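Long-range contacts in catalytic domain of the nuclear inclusion protein A (nia) (PDB 1LVM), which acts as a chymotrypsin-type cysteine protease that probably cleaves the viral polyprotein at specific sites: residues A[50-55]-A[87-92]; A[157-162]-A[173-178]. The protein carries 1 engineered substitution. All coordinates share one frame; numbering follows the deposited sequence.

Contact 1. Residues A[50-55]-A[87-92]; sequences ITNKHL and GRDMII
His54 lays the edge of its imidazole against the carboxylate of Asp89, the two planes 28° apart. ND1 donates to OD2 on its syn side (ND1-OD2 3.1 Å), with OD2 almost in the ring plane, and a weaker bond runs from ND1 to OD1. OD1 also takes the backbone N of His54 at 2.9 Å, nearly along its C-O axis, so ring and backbone of one residue grip both carboxylate oxygens. On the other face of the carboxylate, Asn52 ND2 reaches OD2 at 2.9 Å, coming from well above the plane; OD2 is also hydrogen-bonded to Ser176 OG. This network should hold the carboxylate against rotation and steer the ring. Lys53 starts beside Ile91, its chain leaving opposite the backbone N (chi1 -163°), and bends at chi3 so that CE passes Met90 O and NZ hydrogen-bonds Arg88 O at 2.9 Å, NZ being shared with Ile85 O. From Asn52 back to Ile50, the backbone pairs antiparallel with Ile91 and Ile92: Thr51 and Ile91 exchange two backbone hydrogen bonds, their CG2 methyls 3.8 Å apart, while Ile50 CG2 packs 4.0 Å from Met90 CG. Strand 48-51 lies between strands 36-45 and 91-94; helix 194-199 packs on Ile50, Met90 and Ile92, and strand 171-179 borders Asn52 and Met90.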
# COMPACT_ATOMS: atom_id res chain seq x y z
N ILE A 50 5.04 -3.05 -4.07
CA ILE A 50 3.70 -2.57 -4.50
C ILE A 50 3.45 -1.38 -3.61
O ILE A 50 3.58 -1.49 -2.39
CB ILE A 50 2.60 -3.64 -4.21
CG1 ILE A 50 2.85 -4.88 -5.07
CG2 ILE A 50 1.17 -3.05 -4.56
CD1 ILE A 50 2.38 -6.14 -4.47
N THR A 51 3.13 -0.24 -4.20
CA THR A 51 2.94 0.98 -3.39
C THR A 51 2.00 1.96 -4.10
O THR A 51 1.37 1.62 -5.14
CB THR A 51 4.30 1.61 -3.02
OG1 THR A 51 4.09 2.67 -2.08
CG2 THR A 51 5.04 2.22 -4.30
N ASN A 52 1.87 3.15 -3.53
CA ASN A 52 0.95 4.13 -4.13
C ASN A 52 1.57 4.80 -5.36
O ASN A 52 2.74 5.16 -5.35
CB ASN A 52 0.67 5.25 -3.12
CG ASN A 52 0.09 4.72 -1.83
OD1 ASN A 52 0.83 4.27 -0.93
ND2 ASN A 52 -1.24 4.77 -1.73
N LYS A 53 0.77 5.02 -6.41
CA LYS A 53 1.25 5.69 -7.57
C LYS A 53 1.67 7.13 -7.17
O LYS A 53 2.62 7.67 -7.76
CB LYS A 53 0.09 5.74 -8.60
CG LYS A 53 0.49 6.04 -10.04
CD LYS A 53 -0.73 6.10 -10.96
CE LYS A 53 -1.19 4.70 -11.43
NZ LYS A 53 -2.48 4.83 -12.20
N HIS A 54 1.03 7.76 -6.18
CA HIS A 54 1.40 9.14 -5.88
C HIS A 54 2.77 9.30 -5.27
O HIS A 54 3.24 10.39 -5.08
CB HIS A 54 0.32 9.89 -5.06
CG HIS A 54 0.27 9.50 -3.64
ND1 HIS A 54 -0.59 8.53 -3.18
CD2 HIS A 54 0.99 9.93 -2.55
CE1 HIS A 54 -0.41 8.39 -1.89
NE2 HIS A 54 0.54 9.22 -1.47
N LEU A 55 3.43 8.19 -4.97
CA LEU A 55 4.82 8.27 -4.51
C LEU A 55 5.63 9.00 -5.63
O LEU A 55 6.66 9.64 -5.38
CB LEU A 55 5.37 6.83 -4.40
CG LEU A 55 6.87 6.72 -4.03
CD1 LEU A 55 7.15 7.48 -2.72
CD2 LEU A 55 7.24 5.25 -3.85
N GLY A 87 -5.90 3.82 -13.74
CA GLY A 87 -7.00 4.41 -13.00
C GLY A 87 -7.04 4.28 -11.50
O GLY A 87 -8.01 4.72 -10.91
N ARG A 88 -5.99 3.71 -10.88
CA ARG A 88 -5.91 3.46 -9.39
C ARG A 88 -4.64 4.12 -8.85
O ARG A 88 -3.65 4.29 -9.58
CB ARG A 88 -5.75 1.94 -9.06
CG ARG A 88 -7.06 1.12 -9.19
CD ARG A 88 -6.91 -0.37 -8.95
NE ARG A 88 -8.17 -0.97 -8.39
CZ ARG A 88 -9.17 -1.38 -9.16
NH1 ARG A 88 -9.05 -1.25 -10.46
NH2 ARG A 88 -10.27 -1.93 -8.64
N ASP A 89 -4.64 4.45 -7.57
CA ASP A 89 -3.44 4.97 -6.92
C ASP A 89 -2.57 3.77 -6.54
O ASP A 89 -2.28 3.53 -5.33
CB ASP A 89 -3.83 5.75 -5.66
CG ASP A 89 -2.63 6.29 -4.88
OD1 ASP A 89 -1.58 6.62 -5.51
OD2 ASP A 89 -2.75 6.37 -3.61
N MET A 90 -2.09 3.06 -7.54
CA MET A 90 -1.25 1.88 -7.26
C MET A 90 -0.21 1.69 -8.33
O MET A 90 -0.48 1.88 -9.53
CB MET A 90 -2.13 0.58 -7.16
CG MET A 90 -1.32 -0.64 -6.59
SD MET A 90 -2.31 -2.15 -6.53
CE MET A 90 -3.10 -1.80 -4.95
N ILE A 91 1.00 1.31 -7.94
CA ILE A 91 2.03 1.14 -8.97
C ILE A 91 2.93 0.02 -8.49
O ILE A 91 2.99 -0.25 -7.29
CB ILE A 91 2.85 2.50 -9.09
CG1 ILE A 91 3.82 2.51 -10.33
CG2 ILE A 91 3.67 2.77 -7.79
CD1 ILE A 91 4.45 3.89 -10.51
N ILE A 92 3.60 -0.66 -9.41
CA ILE A 92 4.56 -1.69 -8.91
C ILE A 92 5.94 -1.28 -9.35
O ILE A 92 6.13 -0.94 -10.52
CB ILE A 92 4.29 -3.09 -9.48
CG1 ILE A 92 2.84 -3.47 -9.25
CG2 ILE A 92 5.29 -4.12 -8.85
CD1 ILE A 92 2.40 -4.76 -10.02

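Contact 2. Residues A[157-162]-A[173-178]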
# COMPACT_ATOMS: atom_id res chain seq x y z
N GLY A 157 1.28 9.66 6.72
CA GLY A 157 2.47 8.87 6.44
C GLY A 157 2.24 7.37 6.33
O GLY A 157 3.19 6.68 6.04
N GLN A 158 1.00 6.89 6.53
CA GLN A 158 0.68 5.46 6.47
C GLN A 158 0.11 4.99 5.14
O GLN A 158 -0.35 3.84 5.02
CB GLN A 158 -0.22 5.04 7.64
CG GLN A 158 0.52 5.31 8.97
CD GLN A 158 -0.16 4.71 10.20
OE1 GLN A 158 -1.30 5.05 10.53
NE2 GLN A 158 0.55 3.81 10.88
N CYS A 159 0.15 5.86 4.13
CA CYS A 159 -0.29 5.42 2.83
C CYS A 159 0.54 4.19 2.47
O CYS A 159 1.70 4.14 2.87
CB CYS A 159 0.07 6.43 1.78
SG CYS A 159 -1.16 7.76 1.87
N GLY A 160 -0.05 3.29 1.69
CA GLY A 160 0.64 2.10 1.23
C GLY A 160 0.55 0.91 2.14
O GLY A 160 0.95 -0.23 1.75
N SER A 161 0.03 1.15 3.35
CA SER A 161 -0.10 0.04 4.32
C SER A 161 -1.19 -0.88 3.83
O SER A 161 -2.25 -0.41 3.41
CB SER A 161 -0.42 0.57 5.72
OG SER A 161 0.59 1.44 6.25
N PRO A 162 -1.01 -2.23 3.93
CA PRO A 162 -2.05 -3.15 3.45
C PRO A 162 -3.31 -3.23 4.32
O PRO A 162 -3.19 -3.18 5.54
CB PRO A 162 -1.36 -4.54 3.45
CG PRO A 162 -0.33 -4.38 4.61
CD PRO A 162 0.21 -2.96 4.35
N GLY A 173 -6.14 -4.38 -0.41
CA GLY A 173 -5.86 -3.01 -0.90
C GLY A 173 -4.81 -2.31 -0.11
O GLY A 173 -4.25 -2.93 0.83
N ILE A 174 -4.55 -1.03 -0.43
CA ILE A 174 -3.56 -0.27 0.31
C ILE A 174 -4.11 1.08 0.71
O ILE A 174 -4.82 1.69 -0.04
CB ILE A 174 -2.23 -0.06 -0.53
CG1 ILE A 174 -2.52 0.74 -1.83
CG2 ILE A 174 -1.62 -1.46 -0.91
CD1 ILE A 174 -1.13 0.97 -2.59
N HIS A 175 -3.74 1.55 1.89
CA HIS A 175 -4.31 2.83 2.33
C HIS A 175 -3.88 3.97 1.38
O HIS A 175 -2.72 4.06 1.00
CB HIS A 175 -3.84 3.17 3.73
CG HIS A 175 -4.39 4.48 4.22
ND1 HIS A 175 -5.75 4.71 4.29
CD2 HIS A 175 -3.79 5.64 4.55
CE1 HIS A 175 -5.95 5.97 4.63
NE2 HIS A 175 -4.78 6.56 4.79
N SER A 176 -4.81 4.87 1.04
CA SER A 176 -4.45 5.99 0.14
C SER A 176 -4.81 7.38 0.60
O SER A 176 -4.00 8.33 0.56
CB SER A 176 -5.14 5.85 -1.25
OG SER A 176 -4.52 4.89 -2.06
N ALA A 177 -6.03 7.52 1.13
CA ALA A 177 -6.42 8.92 1.36
C ALA A 177 -7.52 9.12 2.39
O ALA A 177 -8.10 8.17 2.87
CB ALA A 177 -6.92 9.49 -0.03
N SER A 178 -7.79 10.38 2.70
CA SER A 178 -8.85 10.72 3.62
C SER A 178 -9.57 11.98 3.11
O SER A 178 -9.04 12.67 2.21
CB SER A 178 -8.27 10.96 5.01
OG SER A 178 -9.32 11.18 5.92
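The imidazole of His175 turns an edge to the 157-162 loop, where Cys159 N lies in the ring plane and Gln158 O, 3.9 Å from CD2, lies near it. One face takes the backbone N of Ala177, 3.8 Å above the plane and displaced toward the rim, and the ring of His150 meets the imidazole with the planes at about 70°. Cys159 SG stands obliquely to the ring, 5.1 Å from its centroid. CD2 is brought up to Cys159 CA and Gln158 O by a fully extended first torsion (chi1 180°), while NE2 is hydrogen-bonded to a polar side chain of the bound peptide.

Cys159 keeps its sulfur beside its own backbone N (chi1 -79°), which sets SG 3.2 Å from Ser176 O. The loop contains a type II beta turn, Gln158 to Ser161. It is closed at Gln158 O, which accepts both the backbone N and the OG of Ser161 from the same face of its carbonyl plane. Two backbone bonds join the turn to strand 171-179: Gly160 N meets a lone pair of His175 O at 2.9 Å, and His175 N gives to Ser161 O at the same length. Beyond them Pro162 and Ile174 form a non-hydrogen-bonded antiparallel pair, where Ile174 CA also makes a CA-H...O contact with Ser161 O.

The Gly-Gln-Cys-Gly sequence resembles the nucleophile loop of chymotrypsin-like proteases, and Cys159 packs on a polar side chain of the peptide. Together with the His175 NE2 bond and the ladder that Ala177 and Ser178 make with the peptide, this is consistent with one side of the substrate-binding cleft; the turn, tied to strand 171-179, probably fixes the position of the Cys159 sulfur.

How the contacts relate
Contact 1 precedes contact 2 along the chain, and their centres lie about 10 Å apart. Contact 1 lies at the ends of strands 48-51 and 91-94 and the loops that adjoin them; contact 2 joins the loop leading into strand 162-165 to strand 171-179 of the six-stranded barrel, so the contacts face each other where the two halves of the chymotrypsin-like fold meet. They touch directly: Asn52 ND2 lies 3.2 Å from His175 O, a probable hydrogen bond. Across the junction Cys159 SG stands 4.0 Å from His54 NE2; with Asp89 this order of histidine, aspartate and cysteine is consistent with the catalytic triad of the family, assembled from both halves.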